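Local coordinates for pullulanase C protein (Klebsiella pneumoniae subsp. pneumoniae NTUH-K2044, PDB 5HJ1) that probably acts as the GspC component of the type II secretion system and has a PDZ domain whose pocket can hold the fatty acid vaccenic acid, at residues 55-60 / 86-91. Sequence-based numbering, arbitrary orientation.
Sequences LAIALN and TVEREG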
ATOM      1  N   LEU A  55      -0.362   0.570  -8.412  1.00 14.35           N
ATOM      2  CA  LEU A  55      -1.332  -0.399  -7.870  1.00 15.32           C
ATOM      3  C   LEU A  55      -0.668  -1.279  -6.860  1.00 15.58           C
ATOM      4  O   LEU A  55       0.166  -2.117  -7.271  1.00 16.93           O
ATOM      5  CB  LEU A  55      -1.961  -1.207  -9.007  1.00 17.11           C
ATOM      6  CG  LEU A  55      -3.055  -2.167  -8.566  1.00 17.97           C
ATOM      7  CD1 LEU A  55      -4.334  -1.438  -8.255  1.00 18.71           C
ATOM      8  CD2 LEU A  55      -3.345  -3.270  -9.615  1.00 20.55           C
ATOM      9  N   ALA A  56      -0.960  -1.063  -5.587  1.00 13.77           N
ATOM     10  CA  ALA A  56      -0.418  -1.905  -4.500  1.00 15.00           C
ATOM     11  C   ALA A  56      -1.107  -3.262  -4.480  1.00 15.99           C
ATOM     12  O   ALA A  56      -2.328  -3.362  -4.356  1.00 16.25           O
ATOM     13  CB  ALA A  56      -0.545  -1.254  -3.156  1.00 15.31           C
ATOM     14  N   ILE A  57      -0.285  -4.315  -4.607  1.00 16.37           N
ATOM     15  CA  ILE A  57      -0.805  -5.682  -4.607  1.00 18.86           C
ATOM     16  C   ILE A  57      -0.272  -6.586  -3.462  1.00 20.85           C
ATOM     17  O   ILE A  57      -0.881  -7.656  -3.223  1.00 22.73           O
ATOM     18  CB  ILE A  57      -0.609  -6.371  -5.997  1.00 21.82           C
ATOM     19  CG1 ILE A  57       0.840  -6.506  -6.325  1.00 23.00           C
ATOM     20  CG2 ILE A  57      -1.381  -5.616  -7.074  1.00 22.00           C
ATOM     21  CD1 ILE A  57       1.124  -7.403  -7.510  1.00 25.72           C
ATOM     22  N   ALA A  58       0.791  -6.219  -2.794  1.00 19.19           N
ATOM     23  CA  ALA A  58       1.316  -7.011  -1.655  1.00 20.25           C
ATOM     24  C   ALA A  58       1.920  -6.106  -0.625  1.00 17.50           C
ATOM     25  O   ALA A  58       2.494  -5.071  -0.957  1.00 17.97           O
ATOM     26  CB  ALA A  58       2.322  -8.080  -2.125  1.00 21.42           C
ATOM     27  N   LEU A  59       1.871  -6.561   0.619  1.00 20.12           N
ATOM     28  CA  LEU A  59       2.469  -5.834   1.761  1.00 20.19           C
ATOM     29  C   LEU A  59       3.259  -6.901   2.508  1.00 21.22           C
ATOM     30  O   LEU A  59       2.714  -7.902   2.958  1.00 23.17           O
ATOM     31  CB  LEU A  59       1.385  -5.233   2.653  1.00 22.52           C
ATOM     32  CG  LEU A  59       1.860  -4.615   3.981  1.00 26.82           C
ATOM     33  CD1 LEU A  59       2.749  -3.421   3.819  1.00 28.59           C
ATOM     34  CD2 LEU A  59       0.638  -4.187   4.826  1.00 29.88           C
ATOM     35  N   ASN A  60       4.608  -6.707   2.546  1.00 21.57           N
ATOM     36  CA  ASN A  60       5.503  -7.715   3.158  1.00 23.89           C
ATOM     37  C   ASN A  60       5.280  -9.101   2.637  1.00 24.24           C
ATOM     38  O   ASN A  60       5.273 -10.118   3.352  1.00 26.88           O
ATOM     39  CB  ASN A  60       5.389  -7.717   4.665  1.00 24.97           C
ATOM     40  CG  ASN A  60       5.747  -6.397   5.248  1.00 27.08           C
ATOM     41  OD1 ASN A  60       6.788  -5.803   4.880  1.00 28.96           O
ATOM     42  ND2 ASN A  60       4.934  -5.903   6.135  1.00 29.92           N
ATOM     43  N   THR A  86       4.728  -4.197  -2.642  1.00 17.71           N
ATOM     44  CA  THR A  86       4.818  -4.608  -4.016  1.00 18.32           C
ATOM     45  C   THR A  86       3.738  -3.854  -4.807  1.00 17.77           C
ATOM     46  O   THR A  86       2.572  -3.941  -4.432  1.00 17.58           O
ATOM     47  CB  THR A  86       4.625  -6.099  -4.194  1.00 21.40           C
ATOM     48  OG1 THR A  86       5.573  -6.800  -3.388  1.00 24.70           O
ATOM     49  CG2 THR A  86       4.815  -6.505  -5.622  1.00 22.78           C
ATOM     50  N   VAL A  87       4.167  -3.152  -5.845  1.00 17.16           N
ATOM     51  CA  VAL A  87       3.240  -2.454  -6.724  1.00 17.40           C
ATOM     52  C   VAL A  87       3.336  -2.981  -8.151  1.00 18.35           C
ATOM     53  O   VAL A  87       4.393  -3.501  -8.539  1.00 22.38           O
ATOM     54  CB  VAL A  87       3.491  -0.910  -6.719  1.00 16.86           C
ATOM     55  CG1 VAL A  87       3.287  -0.329  -5.326  1.00 15.96           C
ATOM     56  CG2 VAL A  87       4.837  -0.565  -7.255  1.00 18.24           C
ATOM     57  N   GLU A  88       2.240  -2.875  -8.894  1.00 19.71           N
ATOM     58  CA  GLU A  88       2.237  -3.172 -10.328  1.00 23.88           C
ATOM     59  C   GLU A  88       2.187  -1.769 -10.998  1.00 23.84           C
ATOM     60  O   GLU A  88       1.370  -0.826 -10.620  1.00 24.63           O
ATOM     61  CB  GLU A  88       1.007  -4.015 -10.620  1.00 28.69           C
ATOM     62  CG  GLU A  88       1.181  -5.022 -11.733  1.00 39.21           C
ATOM     63  CD  GLU A  88       0.003  -5.980 -11.768  1.00 43.22           C
ATOM     64  OE1 GLU A  88      -1.120  -5.495 -12.007  1.00 48.68           O
ATOM     65  OE2 GLU A  88       0.198  -7.193 -11.512  1.00 45.91           O
ATOM     66  N   ARG A  89       3.074  -1.588 -11.961  1.00 29.17           N
ATOM     67  CA  ARG A  89       3.225  -0.303 -12.627  1.00 31.20           C
ATOM     68  C   ARG A  89       3.439  -0.631 -14.129  1.00 35.02           C
ATOM     69  O   ARG A  89       4.400  -1.300 -14.456  1.00 38.55           O
ATOM     70  CB  ARG A  89       4.447   0.362 -11.943  1.00 27.79           C
ATOM     71  CG  ARG A  89       4.939   1.644 -12.580  1.00 30.78           C
ATOM     72  CD  ARG A  89       6.219   1.973 -11.887  1.00 27.59           C
ATOM     73  NE  ARG A  89       6.058   2.209 -10.452  1.00 23.70           N
ATOM     74  CZ  ARG A  89       7.072   2.414  -9.616  1.00 21.75           C
ATOM     75  NH1 ARG A  89       8.342   2.347 -10.054  1.00 24.06           N
ATOM     76  NH2 ARG A  89       6.845   2.688  -8.361  1.00 18.73           N
ATOM     77  N   GLU A  90       2.551  -0.125 -15.003  1.00 39.37           N
ATOM     78  CA  GLU A  90       2.531  -0.479 -16.456  1.00 47.21           C
ATOM     79  C   GLU A  90       2.908  -1.950 -16.720  1.00 47.89           C
ATOM     80  O   GLU A  90       3.851  -2.242 -17.457  1.00 48.17           O
ATOM     81  CB  GLU A  90       3.257   0.502 -17.401  1.00 53.88           C
ATOM     82  CG  GLU A  90       4.597   1.080 -16.971  1.00 58.08           C
ATOM     83  CD  GLU A  90       4.476   2.424 -16.260  1.00 62.26           C
ATOM     84  OE1 GLU A  90       5.479   2.855 -15.625  1.00 67.21           O
ATOM     85  OE2 GLU A  90       3.399   3.061 -16.353  1.00 59.92           O
ATOM     86  N   GLY A  91       2.190  -2.857 -16.059  1.00 46.76           N
ATOM     87  CA  GLY A  91       2.389  -4.313 -16.219  1.00 47.75           C
ATOM     88  C   GLY A  91       3.443  -5.017 -15.377  1.00 49.62           C
ATOM     89  O   GLY A  91       3.354  -6.241 -15.178  1.00 51.60           O
TER
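The carboxylate of E88 is the flat group of this contact, and methyls of L55 and I57 cover one and the same face of it: I57 CD1 sits more squarely over OE2, at 4.1 Å, whereas L55 CD2 comes in obliquely, out past OE1 and 4.0 Å from it. The charge itself is met from the neighbouring strand 92-99, where R93 forms a salt bridge with OE2. The setting is a classic beta bulge between two antiparallel strands of the PDZ domain, and it illustrates how one extra residue changes what each face of a sheet carries. L55 and E88 form a hydrogen-bonded pair, closed by L55 N to E88 O (3.1 Å) and by E88 N to L55 O (2.7 Å); their side chains run side by side. Next come A56 and V87, a non-hydrogen-bonded pair whose side chains occupy the other face, where A56 touches the bound vaccenic acid. Then the register slips by one, and both I57 and A58 face T86. The carbonyl oxygen of T86 accepts two N-H groups, a firm bond from I57 N at 2.9 Å and a weak one from A58 N, while T86 N returns a bond to A58 O. The bulge places I57 on the same side as L55 and E88. With chi1 at 63°, its CG1 lies between the backbone N and carbonyl carbon, which sets CG1 against the carbonyl oxygen and methyl of T86 and carries CD1 on to E88 OE2, crossing the glutamate side chain at about a right angle. T86 OG1 is hydrogen-bonded to D95 of strand 92-99, leaving methyl CG2 4.0 Å from I57 CG1, while T86 CB rests 3.7 Å from A58 CB.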